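Long-range contacts in LRR receptor-like serine/threonine-protein kinase RGI3 (Arabidopsis thaliana, PDB 5HZ0), which acts as a receptor for RGF peptide hormones, which maintain the root stem cell niche, and forms heterodimers with SERK co-receptors once the peptide is bound: residues 207-212 against 231-236; 254-259 against 275-280; 446-451 against 469-474; 451-456 against 474-479. The protein carries 5 engineered substitutions. All coordinates share one frame; numbering follows the deposited sequence.

How the interactions relate
All four contacts join successive leucine-rich repeats of the extracellular domain, and all are partly buried. Interactions 1 and 2 are neighbours, with centres about 11 Å apart, and strands 234-236 and 258-260 link them. Interactions 3 and 4 use the same two strands, 450-452 and 473-475, and share Leu451 and Ile474. About 46 Å separates the centres of interactions 1 and 3. Each contact has buried leucines or isoleucines on its inner side, but the other side differs. Interaction 1 carries polar groups and a peptide-recognition tyrosine. Interaction 2 is mostly apolar loop packing. Interaction 3 stacks phenylalanines, and interaction 4 sets asparagines and two aspartates side by side, the asparagines just beyond the strands.

Interaction 1: residues 207-212 against 231-236; sequences ELQNLY and KLQSLL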
loop_
_atom_site.group_PDB
_atom_site.type_symbol
_atom_site.label_atom_id
_atom_site.label_comp_id
_atom_site.label_asym_id
_atom_site.label_seq_id
_atom_site.Cartn_x
_atom_site.Cartn_y
_atom_site.Cartn_z
ATOM N N GLU A 207 25.120 20.294 -10.919
ATOM C CA GLU A 207 23.747 20.772 -11.019
ATOM C C GLU A 207 22.668 19.742 -10.686
ATOM O O GLU A 207 21.480 20.044 -10.790
ATOM C CB GLU A 207 23.514 21.288 -12.430
ATOM C CG GLU A 207 24.432 22.420 -12.773
ATOM C CD GLU A 207 24.129 23.664 -11.932
ATOM O OE1 GLU A 207 23.083 24.316 -12.173
ATOM O OE2 GLU A 207 24.927 23.987 -11.020
ATOM N N LEU A 208 23.057 18.514 -10.332
ATOM C CA LEU A 208 22.054 17.494 -10.043
ATOM C C LEU A 208 21.101 17.900 -8.922
ATOM O O LEU A 208 21.516 18.286 -7.837
ATOM C CB LEU A 208 22.687 16.147 -9.727
ATOM C CG LEU A 208 21.707 14.976 -9.776
ATOM C CD1 LEU A 208 21.130 14.880 -11.186
ATOM C CD2 LEU A 208 22.425 13.711 -9.383
ATOM N N GLN A 209 19.817 17.780 -9.218
ATOM C CA GLN A 209 18.727 18.195 -8.351
ATOM C C GLN A 209 17.941 16.981 -7.904
ATOM O O GLN A 209 17.627 16.853 -6.715
ATOM C CB GLN A 209 17.822 19.249 -9.027
ATOM C CG GLN A 209 18.569 20.546 -9.341
ATOM C CD GLN A 209 17.669 21.733 -9.711
ATOM O OE1 GLN A 209 16.440 21.624 -9.743
ATOM N NE2 GLN A 209 18.295 22.872 -10.000
ATOM N N ASN A 210 17.520 16.175 -8.885
ATOM C CA ASN A 210 16.665 15.010 -8.647
ATOM C C ASN A 210 17.257 13.679 -9.140
ATOM O O ASN A 210 17.449 13.471 -10.339
ATOM C CB ASN A 210 15.282 15.218 -9.292
ATOM C CG ASN A 210 14.708 16.597 -9.024
ATOM O OD1 ASN A 210 14.378 16.930 -7.891
ATOM N ND2 ASN A 210 14.600 17.408 -10.071
ATOM N N LEU A 211 17.533 12.774 -8.213
ATOM C CA LEU A 211 18.058 11.466 -8.575
ATOM C C LEU A 211 17.008 10.369 -8.301
ATOM O O LEU A 211 16.669 10.114 -7.150
ATOM C CB LEU A 211 19.356 11.211 -7.809
ATOM C CG LEU A 211 20.069 9.879 -8.088
ATOM C CD1 LEU A 211 20.320 9.712 -9.564
ATOM C CD2 LEU A 211 21.379 9.797 -7.313
ATOM N N TYR A 212 16.433 9.783 -9.356
ATOM C CA TYR A 212 15.440 8.726 -9.180
ATOM C C TYR A 212 15.970 7.457 -9.804
ATOM O O TYR A 212 15.925 7.298 -11.027
ATOM C CB TYR A 212 14.112 9.074 -9.875
ATOM C CG TYR A 212 13.580 10.490 -9.624
ATOM C CD1 TYR A 212 13.809 11.148 -8.417
ATOM C CD2 TYR A 212 12.848 11.153 -10.596
ATOM C CE1 TYR A 212 13.334 12.417 -8.199
ATOM C CE2 TYR A 212 12.368 12.426 -10.389
ATOM C CZ TYR A 212 12.610 13.050 -9.189
ATOM O OH TYR A 212 12.139 14.313 -8.989
ATOM N N LYS A 231 23.042 21.427 -5.015
ATOM C CA LYS A 231 21.699 21.739 -5.496
ATOM C C LYS A 231 20.703 20.590 -5.337
ATOM O O LYS A 231 19.539 20.736 -5.712
ATOM C CB LYS A 231 21.713 22.179 -6.967
ATOM C CG LYS A 231 22.776 23.192 -7.355
ATOM C CD LYS A 231 22.531 24.535 -6.738
ATOM C CE LYS A 231 23.435 25.584 -7.376
ATOM N NZ LYS A 231 23.222 25.665 -8.855
ATOM N N LEU A 232 21.155 19.455 -4.798
ATOM C CA LEU A 232 20.312 18.255 -4.652
ATOM C C LEU A 232 19.001 18.503 -3.891
ATOM O O LEU A 232 19.001 19.060 -2.797
ATOM C CB LEU A 232 21.099 17.146 -3.949
ATOM C CG LEU A 232 20.497 15.735 -3.930
ATOM C CD1 LEU A 232 20.336 15.242 -5.353
ATOM C CD2 LEU A 232 21.362 14.769 -3.112
ATOM N N GLN A 233 17.889 18.074 -4.463
ATOM C CA GLN A 233 16.580 18.311 -3.855
ATOM C C GLN A 233 15.886 17.000 -3.490
ATOM O O GLN A 233 15.438 16.812 -2.359
ATOM C CB GLN A 233 15.684 19.205 -4.732
ATOM C CG GLN A 233 16.407 20.450 -5.246
ATOM C CD GLN A 233 15.485 21.477 -5.893
ATOM O OE1 GLN A 233 14.269 21.312 -5.922
ATOM N NE2 GLN A 233 16.073 22.542 -6.425
ATOM N N SER A 234 15.702 16.135 -4.472
ATOM C CA SER A 234 15.014 14.884 -4.198
ATOM C C SER A 234 15.874 13.677 -4.556
ATOM O O SER A 234 16.467 13.589 -5.636
ATOM C CB SER A 234 13.666 14.837 -4.909
ATOM O OG SER A 234 13.833 14.982 -6.304
ATOM N N LEU A 235 15.974 12.763 -3.612
ATOM C CA LEU A 235 16.739 11.553 -3.817
ATOM C C LEU A 235 15.785 10.351 -3.639
ATOM O O LEU A 235 15.381 10.031 -2.520
ATOM C CB LEU A 235 17.881 11.547 -2.797
ATOM C CG LEU A 235 19.071 10.604 -2.933
ATOM C CD1 LEU A 235 19.784 10.794 -4.259
ATOM C CD2 LEU A 235 20.039 10.806 -1.773
ATOM N N LEU A 236 15.411 9.691 -4.733
ATOM C CA LEU A 236 14.603 8.474 -4.590
ATOM C C LEU A 236 15.441 7.280 -5.002
ATOM O O LEU A 236 15.611 6.995 -6.195
ATOM C CB LEU A 236 13.333 8.538 -5.454
ATOM C CG LEU A 236 12.304 9.630 -5.141
ATOM C CD1 LEU A 236 11.212 9.690 -6.206
ATOM C CD2 LEU A 236 11.695 9.415 -3.772
#
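The first torsions of Tyr212 and Ser234 bring their hydroxyls together. CG of Tyr212 stands beside its backbone N (chi1 -47°), and the ring lies back along the strand toward Asn210. OG of Ser234 sits between its backbone N and carbonyl carbon (chi1 59°), which raises it toward the same place. Ser234 OG donates to Asn210 OD1 at 2.6 Å. It accepts from Tyr212 OH at 3.2 Å, lying at the ring edge and near the ring plane. Leu236 CD1 meets Tyr212 CD1 obliquely at 3.7 Å. A phenylalanine in place of Tyr212 would probably leave Ser234 OG without this donor. On the buried face, Leu211 CD2 lies alongside Leu235 CD1 at 3.6 Å. Toward the loops, the amides of Gln209 and Gln233 run side by side, with planes 13° apart. Farther out, Lys231 NZ forms a salt bridge to the syn side of Glu207 OE2 at 3.2 Å. Gln209 O accepts hydrogen bonds from the backbone N of both Gln233 and Ser234. Tyr212 belongs to a peptide-recognition motif and packs on the bound peptide. Strand 210-212 also pairs with strand 186-188, and strand 234-236 has strand 258-260 as its next neighbour.

Interaction 2: residues 254-259 against 275-280; sequences PELWLI and GKLENL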
loop_
_atom_site.group_PDB
_atom_site.type_symbol
_atom_site.label_atom_id
_atom_site.label_comp_id
_atom_site.label_asym_id
_atom_site.label_seq_id
_atom_site.Cartn_x
_atom_site.Cartn_y
_atom_site.Cartn_z
ATOM N N PRO A 254 21.827 21.620 1.310
ATOM C CA PRO A 254 20.887 22.560 1.924
ATOM C C PRO A 254 19.499 22.482 1.320
ATOM O O PRO A 254 18.540 22.802 2.007
ATOM C CB PRO A 254 21.515 23.937 1.640
ATOM C CG PRO A 254 22.918 23.672 1.344
ATOM C CD PRO A 254 22.961 22.322 0.682
ATOM N N GLU A 255 19.392 22.063 0.067
ATOM C CA GLU A 255 18.104 22.072 -0.624
ATOM C C GLU A 255 17.341 20.761 -0.571
ATOM O O GLU A 255 16.327 20.621 -1.234
ATOM C CB GLU A 255 18.266 22.492 -2.083
ATOM C CG GLU A 255 18.876 23.865 -2.274
ATOM C CD GLU A 255 18.789 24.313 -3.716
ATOM O OE1 GLU A 255 18.296 23.519 -4.554
ATOM O OE2 GLU A 255 19.209 25.454 -4.018
ATOM N N LEU A 256 17.823 19.792 0.191
ATOM C CA LEU A 256 17.266 18.458 0.079
ATOM C C LEU A 256 15.941 18.401 0.830
ATOM O O LEU A 256 15.891 18.562 2.045
ATOM C CB LEU A 256 18.272 17.488 0.689
ATOM C CG LEU A 256 18.171 15.981 0.491
ATOM C CD1 LEU A 256 17.927 15.652 -0.967
ATOM C CD2 LEU A 256 19.468 15.350 0.988
ATOM N N TRP A 257 14.850 18.227 0.098
ATOM C CA TRP A 257 13.546 18.174 0.748
ATOM C C TRP A 257 12.913 16.788 0.849
ATOM O O TRP A 257 12.030 16.558 1.687
ATOM C CB TRP A 257 12.587 19.167 0.081
ATOM C CG TRP A 257 12.142 18.761 -1.285
ATOM C CD1 TRP A 257 12.766 19.022 -2.461
ATOM C CD2 TRP A 257 10.964 18.018 -1.610
ATOM N NE1 TRP A 257 12.047 18.499 -3.500
ATOM C CE2 TRP A 257 10.935 17.877 -3.001
ATOM C CE3 TRP A 257 9.927 17.477 -0.856
ATOM C CZ2 TRP A 257 9.913 17.216 -3.656
ATOM C CZ3 TRP A 257 8.908 16.831 -1.509
ATOM C CH2 TRP A 257 8.909 16.703 -2.893
ATOM N N LEU A 258 13.401 15.860 0.031
ATOM C CA LEU A 258 12.878 14.489 0.014
ATOM C C LEU A 258 14.032 13.485 -0.021
ATOM O O LEU A 258 14.944 13.599 -0.838
ATOM C CB LEU A 258 11.888 14.273 -1.156
ATOM C CG LEU A 258 11.421 12.830 -1.486
ATOM C CD1 LEU A 258 11.024 12.015 -0.261
ATOM C CD2 LEU A 258 10.275 12.811 -2.478
ATOM N N ILE A 259 13.999 12.536 0.909
ATOM C CA ILE A 259 14.930 11.413 0.935
ATOM C C ILE A 259 14.157 10.102 1.102
ATOM O O ILE A 259 13.502 9.886 2.118
ATOM C CB ILE A 259 15.940 11.523 2.105
ATOM C CG1 ILE A 259 16.776 12.789 1.992
ATOM C CG2 ILE A 259 16.852 10.262 2.162
ATOM C CD1 ILE A 259 17.779 12.953 3.113
ATOM N N GLY A 275 20.157 16.972 10.914
ATOM C CA GLY A 275 19.634 18.115 11.631
ATOM C C GLY A 275 19.868 19.417 10.891
ATOM O O GLY A 275 19.105 20.345 11.052
ATOM N N LYS A 276 20.904 19.473 10.059
ATOM C CA LYS A 276 21.218 20.689 9.331
ATOM C C LYS A 276 20.362 20.856 8.074
ATOM O O LYS A 276 20.511 21.847 7.354
ATOM C CB LYS A 276 22.681 20.703 8.887
ATOM C CG LYS A 276 23.728 20.347 9.923
ATOM C CD LYS A 276 25.044 20.047 9.188
ATOM C CE LYS A 276 26.100 19.455 10.103
ATOM N NZ LYS A 276 26.529 20.426 11.145
ATOM N N LEU A 277 19.482 19.907 7.766
ATOM C CA LEU A 277 18.725 20.077 6.532
ATOM C C LEU A 277 17.439 20.813 6.864
ATOM O O LEU A 277 16.463 20.205 7.300
ATOM C CB LEU A 277 18.388 18.710 5.944
ATOM C CG LEU A 277 19.527 17.742 5.607
ATOM C CD1 LEU A 277 18.986 16.335 5.315
ATOM C CD2 LEU A 277 20.375 18.236 4.443
ATOM N N GLU A 278 17.409 22.106 6.552
ATOM C CA GLU A 278 16.332 22.982 7.001
ATOM C C GLU A 278 15.128 22.883 6.087
ATOM O O GLU A 278 14.038 23.342 6.426
ATOM C CB GLU A 278 16.804 24.428 7.026
ATOM C CG GLU A 278 17.982 24.712 7.927
ATOM C CD GLU A 278 18.005 26.167 8.369
ATOM O OE1 GLU A 278 17.842 27.068 7.507
ATOM O OE2 GLU A 278 18.157 26.409 9.585
ATOM N N ASN A 279 15.349 22.324 4.903
ATOM C CA ASN A 279 14.278 22.088 3.947
ATOM C C ASN A 279 13.673 20.668 3.884
ATOM O O ASN A 279 12.846 20.399 3.019
ATOM C CB ASN A 279 14.683 22.593 2.564
ATOM C CG ASN A 279 14.981 24.081 2.569
ATOM O OD1 ASN A 279 14.103 24.896 2.845
ATOM N ND2 ASN A 279 16.219 24.439 2.281
ATOM N N LEU A 280 14.063 19.758 4.777
ATOM C CA LEU A 280 13.584 18.377 4.642
ATOM C C LEU A 280 12.113 18.273 5.027
ATOM O O LEU A 280 11.727 18.532 6.165
ATOM C CB LEU A 280 14.404 17.463 5.549
ATOM C CG LEU A 280 14.262 15.938 5.450
ATOM C CD1 LEU A 280 14.648 15.395 4.054
ATOM C CD2 LEU A 280 15.101 15.300 6.544
#
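Leu280 and Ile259 cross at about a right angle. The main bump is CD1 of Leu280. It fits a hollow formed by the backbone of Trp257 and the side chain of Ile259. It lies 3.7 Å from Trp257 O and 3.9 Å from Ile259 CG1. CG of Leu280 points opposite its backbone N (chi1 -171°), which carries the methyl into this place. Leu277 supplies a second, looser bump. Its CD1 reaches Ile259 CD1 at 4.2 Å, and its CD2 faces Leu256 CB at 4.4 Å. A type I beta turn from Leu277 to Leu280 sets these two leucines on the same apolar side. The outer edge is polar. Asn279 ND2 donates to Pro254 O at 2.9 Å, with the oxygen close to the amide plane and an N-H...O angle of 161°. CB of Trp257 rests against Asn279 O at 3.2 Å, while the indole turns off the contact. The contact sets the loop leading into strand 258-260, and the start of that strand, against the loop before strand 282-284. Lys303 holds Asn279 OD1 from the following repeat. Leu256 packs on Leu232, and Leu280 on Leu304. Ile259 also touches Phe274 and Leu283. Strand 258-260 lies between strands 234-236 and 282-284.

Interaction 3: residues 446-451 against 469-474; sequences ESLEFL and KSLKFI
Phe450 and Phe473 form an offset stack. Their centroids are 4.3 Å apart and their planes differ by 7°. Each ring covers part of one face of the other, with Phe450 CE2 over Phe473 and Phe473 CD1 over Phe450. Both side chains hold CG opposite the backbone N (chi1 178° and -177°), and they run out in the same direction. Phe450 also stacks on Phe426 of the preceding repeat. With an alanine in place of Phe450, one face of Phe473 would probably lose its aromatic partner and the row of rings would be broken.

The other apolar contacts lie on the inner side. Leu471 CD2 reaches Leu448 CG at 3.9 Å and Leu451 CB at 3.8 Å.

Backbone hydrogen bonds join the parallel strands and the residues leading into them. Glu449 O accepts from Phe473 N at 2.9 Å and from Lys472 N at 2.8 Å. Leu451 N donates to Phe473 O at 2.9 Å. Earlier in the chain, Ser470 OG lies 2.9 Å from Leu448 O and near Glu446 O, and its one proton can serve either carbonyl.

The charged pair is loose. Glu449 and Lys472 lie side by side, but OE2 and NZ are 3.7 Å apart, a long salt bridge. Glu449 OE1 is hydrogen-bonded to Asn425 ND2.

The chemistry is divided by side. Leucines and Ile474 face the interior of the solenoid, backbone bonds join the repeats, and the aromatic pair is partly exposed on the other face. The long salt bridge is likely to add less to the join than the stack and the backbone bonds.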
loop_
_atom_site.group_PDB
_atom_site.type_symbol
_atom_site.label_atom_id
_atom_site.label_comp_id
_atom_site.label_asym_id
_atom_site.label_seq_id
_atom_site.Cartn_x
_atom_site.Cartn_y
_atom_site.Cartn_z
ATOM N N GLU A 446 -21.479 6.010 15.159
ATOM C CA GLU A 446 -22.450 5.745 14.110
ATOM C C GLU A 446 -21.781 5.205 12.861
ATOM O O GLU A 446 -22.443 4.663 11.980
ATOM C CB GLU A 446 -23.214 7.023 13.779
ATOM C CG GLU A 446 -22.315 8.217 13.478
ATOM C CD GLU A 446 -23.110 9.485 13.244
ATOM O OE1 GLU A 446 -22.782 10.526 13.858
ATOM O OE2 GLU A 446 -24.071 9.440 12.446
ATOM N N SER A 447 -20.466 5.370 12.790
ATOM C CA SER A 447 -19.683 4.917 11.650
ATOM C C SER A 447 -19.008 3.563 11.859
ATOM O O SER A 447 -18.343 3.059 10.952
ATOM C CB SER A 447 -18.606 5.948 11.329
ATOM O OG SER A 447 -19.192 7.168 10.928
ATOM N N LEU A 448 -19.178 2.971 13.037
ATOM C CA LEU A 448 -18.290 1.886 13.441
ATOM C C LEU A 448 -18.644 0.595 12.704
ATOM O O LEU A 448 -19.750 0.079 12.841
ATOM C CB LEU A 448 -18.444 1.655 14.941
ATOM C CG LEU A 448 -17.553 0.578 15.522
ATOM C CD1 LEU A 448 -16.126 1.097 15.390
ATOM C CD2 LEU A 448 -17.934 0.254 16.974
ATOM N N GLU A 449 -17.727 0.120 11.868
ATOM C CA GLU A 449 -17.924 -1.160 11.192
ATOM C C GLU A 449 -17.164 -2.371 11.728
ATOM O O GLU A 449 -17.560 -3.492 11.481
ATOM C CB GLU A 449 -17.658 -0.993 9.705
ATOM C CG GLU A 449 -18.509 0.084 9.112
ATOM C CD GLU A 449 -18.363 0.173 7.618
ATOM O OE1 GLU A 449 -17.208 0.205 7.129
ATOM O OE2 GLU A 449 -19.415 0.205 6.938
ATOM N N PHE A 450 -16.114 -2.148 12.505
ATOM C CA PHE A 450 -15.258 -3.248 12.936
ATOM C C PHE A 450 -14.943 -3.071 14.403
ATOM O O PHE A 450 -14.288 -2.099 14.773
ATOM C CB PHE A 450 -13.959 -3.265 12.125
ATOM C CG PHE A 450 -12.971 -4.347 12.543
ATOM C CD1 PHE A 450 -12.232 -4.229 13.716
ATOM C CD2 PHE A 450 -12.757 -5.474 11.740
ATOM C CE1 PHE A 450 -11.319 -5.210 14.091
ATOM C CE2 PHE A 450 -11.833 -6.461 12.113
ATOM C CZ PHE A 450 -11.115 -6.322 13.291
ATOM N N LEU A 451 -15.380 -4.025 15.225
ATOM C CA LEU A 451 -15.152 -3.953 16.655
ATOM C C LEU A 451 -14.550 -5.280 17.146
ATOM O O LEU A 451 -15.245 -6.313 17.237
ATOM C CB LEU A 451 -16.481 -3.645 17.353
ATOM C CG LEU A 451 -16.450 -3.566 18.865
ATOM C CD1 LEU A 451 -15.418 -2.552 19.335
ATOM C CD2 LEU A 451 -17.835 -3.231 19.403
ATOM N N LYS A 469 -25.676 0.009 14.799
ATOM C CA LYS A 469 -26.287 -0.878 13.811
ATOM C C LYS A 469 -25.519 -0.920 12.490
ATOM O O LYS A 469 -25.891 -1.630 11.556
ATOM C CB LYS A 469 -27.741 -0.467 13.578
ATOM C CG LYS A 469 -28.594 -0.488 14.846
ATOM C CD LYS A 469 -30.070 -0.367 14.495
ATOM C CE LYS A 469 -30.941 -0.134 15.721
ATOM N NZ LYS A 469 -32.389 -0.168 15.356
ATOM N N SER A 470 -24.439 -0.153 12.422
ATOM C CA SER A 470 -23.587 -0.132 11.241
ATOM C C SER A 470 -22.499 -1.198 11.288
ATOM O O SER A 470 -21.738 -1.335 10.328
ATOM C CB SER A 470 -22.933 1.244 11.101
ATOM O OG SER A 470 -22.167 1.545 12.255
ATOM N N LEU A 471 -22.432 -1.930 12.406
ATOM C CA LEU A 471 -21.434 -2.995 12.616
ATOM C C LEU A 471 -21.429 -4.105 11.559
ATOM O O LEU A 471 -22.461 -4.622 11.146
ATOM C CB LEU A 471 -21.511 -3.582 14.040
ATOM C CG LEU A 471 -20.669 -2.752 15.030
ATOM C CD1 LEU A 471 -20.959 -3.045 16.493
ATOM C CD2 LEU A 471 -19.177 -2.909 14.721
ATOM N N LYS A 472 -20.228 -4.424 11.113
ATOM C CA LYS A 472 -19.982 -5.451 10.131
ATOM C C LYS A 472 -19.300 -6.618 10.848
ATOM O O LYS A 472 -19.733 -7.787 10.737
ATOM C CB LYS A 472 -19.129 -4.921 8.979
ATOM C CG LYS A 472 -19.876 -4.026 7.980
ATOM C CD LYS A 472 -19.120 -3.991 6.650
ATOM C CE LYS A 472 -19.443 -2.755 5.830
ATOM N NZ LYS A 472 -20.849 -2.780 5.350
ATOM N N PHE A 473 -18.185 -6.297 11.507
ATOM C CA PHE A 473 -17.383 -7.282 12.215
ATOM C C PHE A 473 -17.494 -7.124 13.740
ATOM O O PHE A 473 -17.301 -6.035 14.276
ATOM C CB PHE A 473 -15.923 -7.175 11.750
ATOM C CG PHE A 473 -14.993 -8.202 12.367
ATOM C CD1 PHE A 473 -14.456 -8.008 13.635
ATOM C CD2 PHE A 473 -14.641 -9.356 11.665
ATOM C CE1 PHE A 473 -13.602 -8.939 14.194
ATOM C CE2 PHE A 473 -13.790 -10.286 12.221
ATOM C CZ PHE A 473 -13.270 -10.075 13.490
ATOM N N ILE A 474 -17.784 -8.224 14.435
ATOM C CA ILE A 474 -17.787 -8.233 15.898
ATOM C C ILE A 474 -16.997 -9.417 16.437
ATOM O O ILE A 474 -17.324 -10.546 16.125
ATOM C CB ILE A 474 -19.211 -8.323 16.469
ATOM C CG1 ILE A 474 -19.998 -7.054 16.159
ATOM C CG2 ILE A 474 -19.184 -8.547 17.980
ATOM C CD1 ILE A 474 -21.398 -7.092 16.716
#

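Interaction 4: residues 451-456 against 474-479; sequences LDLHTN and IDFSDN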
loop_
_atom_site.group_PDB
_atom_site.type_symbol
_atom_site.label_atom_id
_atom_site.label_comp_id
_atom_site.label_asym_id
_atom_site.label_seq_id
_atom_site.Cartn_x
_atom_site.Cartn_y
_atom_site.Cartn_z
ATOM N N LEU A 451 -15.380 -4.025 15.225
ATOM C CA LEU A 451 -15.152 -3.953 16.655
ATOM C C LEU A 451 -14.550 -5.280 17.146
ATOM O O LEU A 451 -15.245 -6.313 17.237
ATOM C CB LEU A 451 -16.481 -3.645 17.353
ATOM C CG LEU A 451 -16.450 -3.566 18.865
ATOM C CD1 LEU A 451 -15.418 -2.552 19.335
ATOM C CD2 LEU A 451 -17.835 -3.231 19.403
ATOM N N ASP A 452 -13.271 -5.228 17.519
ATOM C CA ASP A 452 -12.573 -6.399 18.019
ATOM C C ASP A 452 -12.159 -6.171 19.476
ATOM O O ASP A 452 -11.201 -5.447 19.755
ATOM C CB ASP A 452 -11.316 -6.601 17.173
ATOM C CG ASP A 452 -10.733 -8.009 17.275
ATOM O OD1 ASP A 452 -11.059 -8.769 18.225
ATOM O OD2 ASP A 452 -9.921 -8.333 16.382
ATOM N N LEU A 453 -12.882 -6.798 20.399
ATOM C CA LEU A 453 -12.557 -6.803 21.837
ATOM C C LEU A 453 -11.934 -8.111 22.416
ATOM O O LEU A 453 -11.829 -8.262 23.635
ATOM C CB LEU A 453 -13.757 -6.335 22.670
ATOM C CG LEU A 453 -14.358 -4.976 22.271
ATOM C CD1 LEU A 453 -15.441 -4.509 23.257
ATOM C CD2 LEU A 453 -13.272 -3.924 22.113
ATOM N N HIS A 454 -11.600 -9.079 21.565
ATOM C CA HIS A 454 -11.268 -10.426 22.052
ATOM C C HIS A 454 -10.067 -10.538 23.011
ATOM O O HIS A 454 -9.150 -9.730 22.962
ATOM C CB HIS A 454 -11.171 -11.455 20.898
ATOM C CG HIS A 454 -9.866 -11.450 20.163
ATOM N ND1 HIS A 454 -9.718 -10.884 18.911
ATOM C CD2 HIS A 454 -8.662 -11.977 20.477
ATOM C CE1 HIS A 454 -8.478 -11.049 18.497
ATOM N NE2 HIS A 454 -7.811 -11.709 19.430
ATOM N N THR A 455 -10.098 -11.531 23.897
ATOM C CA THR A 455 -9.016 -11.738 24.863
ATOM C C THR A 455 -8.822 -10.545 25.808
ATOM O O THR A 455 -7.818 -9.829 25.785
ATOM C CB THR A 455 -7.698 -12.168 24.165
ATOM O OG1 THR A 455 -7.954 -13.347 23.392
ATOM C CG2 THR A 455 -6.592 -12.474 25.181
ATOM N N ASN A 456 -9.830 -10.346 26.640
ATOM C CA ASN A 456 -9.771 -9.412 27.735
ATOM C C ASN A 456 -10.562 -10.029 28.864
ATOM O O ASN A 456 -10.933 -11.196 28.807
ATOM C CB ASN A 456 -10.379 -8.071 27.334
ATOM C CG ASN A 456 -9.469 -7.274 26.424
ATOM O OD1 ASN A 456 -8.475 -6.717 26.876
ATOM N ND2 ASN A 456 -9.794 -7.229 25.134
ATOM N N ILE A 474 -17.784 -8.224 14.435
ATOM C CA ILE A 474 -17.787 -8.233 15.898
ATOM C C ILE A 474 -16.997 -9.417 16.437
ATOM O O ILE A 474 -17.324 -10.546 16.125
ATOM C CB ILE A 474 -19.211 -8.323 16.469
ATOM C CG1 ILE A 474 -19.998 -7.054 16.159
ATOM C CG2 ILE A 474 -19.184 -8.547 17.980
ATOM C CD1 ILE A 474 -21.398 -7.092 16.716
ATOM N N ASP A 475 -15.958 -9.166 17.229
ATOM C CA ASP A 475 -15.289 -10.250 17.932
ATOM C C ASP A 475 -15.165 -9.930 19.424
ATOM O O ASP A 475 -14.325 -9.133 19.824
ATOM C CB ASP A 475 -13.896 -10.447 17.321
ATOM C CG ASP A 475 -13.251 -11.771 17.720
ATOM O OD1 ASP A 475 -13.753 -12.424 18.658
ATOM O OD2 ASP A 475 -12.229 -12.149 17.094
ATOM N N PHE A 476 -15.997 -10.579 20.237
ATOM C CA PHE A 476 -15.961 -10.485 21.707
ATOM C C PHE A 476 -15.364 -11.735 22.361
ATOM O O PHE A 476 -15.474 -11.939 23.569
ATOM C CB PHE A 476 -17.333 -10.140 22.298
ATOM C CG PHE A 476 -17.891 -8.817 21.820
ATOM C CD1 PHE A 476 -17.064 -7.854 21.253
ATOM C CD2 PHE A 476 -19.238 -8.536 21.946
ATOM C CE1 PHE A 476 -17.573 -6.651 20.811
ATOM C CE2 PHE A 476 -19.752 -7.334 21.506
ATOM C CZ PHE A 476 -18.919 -6.387 20.943
ATOM N N SER A 477 -14.809 -12.618 21.549
ATOM C CA SER A 477 -14.370 -13.912 22.049
ATOM C C SER A 477 -13.315 -13.816 23.136
ATOM O O SER A 477 -12.591 -12.840 23.232
ATOM C CB SER A 477 -13.887 -14.826 20.912
ATOM O OG SER A 477 -12.795 -14.257 20.224
ATOM N N ASP A 478 -13.264 -14.849 23.968
ATOM C CA ASP A 478 -12.306 -14.937 25.060
ATOM C C ASP A 478 -12.489 -13.800 26.066
ATOM O O ASP A 478 -11.604 -12.980 26.282
ATOM C CB ASP A 478 -10.889 -14.962 24.486
ATOM C CG ASP A 478 -9.886 -15.483 25.451
ATOM O OD1 ASP A 478 -10.310 -16.083 26.464
ATOM O OD2 ASP A 478 -8.674 -15.293 25.200
ATOM N N ASN A 479 -13.656 -13.783 26.692
ATOM C CA ASN A 479 -13.954 -12.863 27.775
ATOM C C ASN A 479 -14.747 -13.617 28.849
ATOM O O ASN A 479 -14.844 -14.851 28.819
ATOM C CB ASN A 479 -14.733 -11.618 27.274
ATOM C CG ASN A 479 -13.837 -10.593 26.565
ATOM O OD1 ASN A 479 -13.029 -9.910 27.198
ATOM N ND2 ASN A 479 -13.998 -10.471 25.255
#
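Asn456 and Asn479 are the matching asparagines of two successive leucine-rich repeats, a few residues beyond the end of the strand. Each turns its NH2 group back to a carbonyl of its own repeat. Asn456 ND2 donates to Leu453 O at 2.7 Å, and Asn479 ND2 donates to Phe476 O at the same distance, both from above the carbonyl plane. Asn479 ND2 also reaches across to Leu453 O in a weak bond of 3.5 Å. The OD1 atoms face the preceding repeat: Asn456 OD1 accepts from Leu434 N and Asn479 OD1 from Leu458 N.

This follows the LxxLxLxxN pattern of the family, with Ile474 and Phe476 in the places of Leu451 and Leu453. The Phe476 ring packs in the buried interior. Leu451 CD2 meets its edge at CZ, 3.7 Å away. Leu453 CD1 touches CE1 obliquely, and CG2 of Ile474 covers the centre of one face. Parallel strand pairing continues: Asp475 N donates to Leu451 O, and Leu453 N to Asp475 O. Beyond the strands, Thr455 N donates to Ser477 O and Asn456 N to Asp478 O.

On the other side, Asp452 and Asp475 point the same way with carboxylate planes 14° apart. Asp452 OD1 takes His454 ND1 at 2.6 Å on its syn lone pair. Asp475 OD1 takes both OG and N of Ser477, and the backbone bond makes an Asx turn. These bonds are likely to ease the nearness of the two negative groups. Thr455 OG1 sits beside its backbone N (chi1 -56°) and donates to the anti side of Asp478 OD2 at 2.8 Å.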